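Local coordinates for protein possible thiamine biosynthesis enzyme (Candida albicans, PDB 2X7Q) that is of unknown function but adopts the periplasmic binding protein fold and may bind a small solute, possibly in thiamine biosynthesis, at residues Phe26-Phe31 with Asp238-Tyr243. The protein carries 1 engineered substitution. Residues are numbered along the deposited sequence; the frame is centred on the assembly and turned at random. Where two conformers were deposited one is given.
Sequences FSTPLF and DEAIEY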
# COMPACT_ATOMS: atom_id res chain seq x y z
N PHE A 26 -3.61 4.07 -7.64
CA PHE A 26 -3.18 2.68 -7.81
C PHE A 26 -4.35 1.73 -8.07
O PHE A 26 -4.16 0.66 -8.64
CB PHE A 26 -2.39 2.20 -6.59
CG PHE A 26 -1.04 2.86 -6.45
CD1 PHE A 26 -0.81 3.78 -5.45
CD2 PHE A 26 -0.02 2.54 -7.33
CE1 PHE A 26 0.43 4.38 -5.32
CE2 PHE A 26 1.22 3.14 -7.21
CZ PHE A 26 1.45 4.06 -6.20
N SER A 27 -5.54 2.12 -7.64
CA SER A 27 -6.71 1.26 -7.76
C SER A 27 -7.32 1.33 -9.16
O SER A 27 -8.34 0.69 -9.43
CB SER A 27 -7.76 1.64 -6.72
OG SER A 27 -8.32 2.90 -6.99
N THR A 28 -6.70 2.12 -10.03
CA THR A 28 -7.21 2.31 -11.39
C THR A 28 -7.51 1.00 -12.13
O THR A 28 -8.61 0.83 -12.65
CB THR A 28 -6.27 3.20 -12.23
OG1 THR A 28 -6.29 4.54 -11.72
CG2 THR A 28 -6.70 3.22 -13.68
N PRO A 29 -6.53 0.09 -12.19
CA PRO A 29 -6.74 -1.18 -12.89
C PRO A 29 -7.95 -1.95 -12.37
O PRO A 29 -8.65 -2.59 -13.15
CB PRO A 29 -5.46 -1.97 -12.58
CG PRO A 29 -4.43 -0.92 -12.34
CD PRO A 29 -5.16 0.20 -11.65
N LEU A 30 -8.20 -1.87 -11.06
CA LEU A 30 -9.36 -2.53 -10.47
C LEU A 30 -10.65 -1.99 -11.06
O LEU A 30 -11.58 -2.74 -11.34
CB LEU A 30 -9.36 -2.35 -8.95
CG LEU A 30 -8.18 -2.95 -8.18
CD1 LEU A 30 -8.31 -2.64 -6.69
CD2 LEU A 30 -8.11 -4.44 -8.41
N PHE A 31 -10.70 -0.67 -11.26
CA PHE A 31 -11.89 -0.03 -11.80
C PHE A 31 -12.19 -0.47 -13.23
O PHE A 31 -13.32 -0.87 -13.54
CB PHE A 31 -11.74 1.49 -11.75
CG PHE A 31 -12.72 2.23 -12.62
CD1 PHE A 31 -14.04 2.38 -12.24
CD2 PHE A 31 -12.31 2.77 -13.83
CE1 PHE A 31 -14.94 3.05 -13.04
CE2 PHE A 31 -13.20 3.44 -14.64
CZ PHE A 31 -14.52 3.59 -14.25
N ASP A 238 -4.62 7.04 -21.44
CA ASP A 238 -5.43 8.22 -21.72
C ASP A 238 -6.70 8.25 -20.87
O ASP A 238 -7.01 9.26 -20.23
CB ASP A 238 -5.78 8.30 -23.21
CG ASP A 238 -6.31 7.00 -23.77
OD1 ASP A 238 -6.45 6.02 -23.01
OD2 ASP A 238 -6.60 6.94 -24.99
N GLU A 239 -7.43 7.14 -20.86
CA GLU A 239 -8.66 7.02 -20.10
C GLU A 239 -8.36 6.99 -18.61
O GLU A 239 -9.12 7.51 -17.79
CB GLU A 239 -9.42 5.75 -20.50
CG GLU A 239 -9.76 5.68 -21.98
CD GLU A 239 -10.46 4.40 -22.36
OE1 GLU A 239 -10.80 3.61 -21.45
OE2 GLU A 239 -10.68 4.18 -23.57
N ALA A 240 -7.24 6.36 -18.26
CA ALA A 240 -6.81 6.27 -16.87
C ALA A 240 -6.59 7.66 -16.28
O ALA A 240 -7.02 7.95 -15.17
CB ALA A 240 -5.53 5.45 -16.78
N ILE A 241 -5.93 8.52 -17.05
CA ILE A 241 -5.67 9.88 -16.61
C ILE A 241 -6.97 10.64 -16.37
O ILE A 241 -7.10 11.38 -15.40
CB ILE A 241 -4.80 10.66 -17.63
CG1 ILE A 241 -3.42 10.01 -17.76
CG2 ILE A 241 -4.66 12.11 -17.21
CD1 ILE A 241 -2.51 10.71 -18.73
N GLU A 242 -7.94 10.46 -17.27
CA GLU A 242 -9.23 11.11 -17.15
C GLU A 242 -9.99 10.61 -15.92
O GLU A 242 -10.54 11.39 -15.16
CB GLU A 242 -10.07 10.89 -18.41
CG GLU A 242 -11.42 11.60 -18.40
CD GLU A 242 -12.26 11.29 -19.62
OE1 GLU A 242 -12.07 10.21 -20.22
OE2 GLU A 242 -13.11 12.13 -19.99
N TYR A 243 -10.01 9.29 -15.75
CA TYR A 243 -10.70 8.67 -14.62
C TYR A 243 -10.14 9.14 -13.29
O TYR A 243 -10.90 9.53 -12.39
CB TYR A 243 -10.60 7.15 -14.71
CG TYR A 243 -10.97 6.44 -13.41
CD1 TYR A 243 -12.29 6.28 -13.04
CD2 TYR A 243 -9.98 5.92 -12.57
CE1 TYR A 243 -12.63 5.64 -11.86
CE2 TYR A 243 -10.31 5.27 -11.40
CZ TYR A 243 -11.64 5.13 -11.05
OH TYR A 243 -11.98 4.49 -9.88
O HOH W 1 -10.78 4.14 -7.43
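Phe31 and Tyr243 form an offset stack, identified by ring centroids 3.9 Å apart and planes inclined by only 11°. Each ring lays one atom over the centre of the other's face: Tyr243 CE1 stands 3.3 Å above the plane of the Phe31 ring, and Phe31 CD2 lies over the Tyr243 ring. Phe31 CE2 makes the closest approach, to Tyr243 CD1. Both rings leave their helices with CG anti to the backbone N (chi1 164° in Phe31 and 165° in Tyr243), which carries each into the space between the two backbones. The phenol oxygen reaches past the CG end of the Phe31 ring, and Tyr243 OH lies 3.5 Å from Phe31 CB.

These rings join two helices over 200 residues apart in sequence, in a periplasmic-binding-protein fold of two lobes, each built round a mixed five-stranded sheet. Helix 28-35 follows strand 17-21 of one sheet, whereas helix 237-247 belongs to the helical C-terminal portion of the chain. Helix 216-235 backs the junction, its Tyr233 touching both Thr28 and Ala240.

Aliphatic contact is looser. Thr28 CG2 meets Ala240 CB at 4.0 Å, where Thr28 CA and Ala240 CA come within 6.8 Å, the nearest CA pair of the two segments. A separate van der Waals approach brings Thr28 OG1 to the edge of the Tyr243 ring, near its plane and 4.0 Å from Tyr243 CD2, but its hydrogen bond goes to His25 O.

No direct hydrogen bond crosses between 26-31 and 238-243; one water bridges them instead. It donates to Ser27 OG at 2.8 Å and is hydrogen-bonded to Tyr243 OH, while Ser27 OG also bonds to Glu24 O.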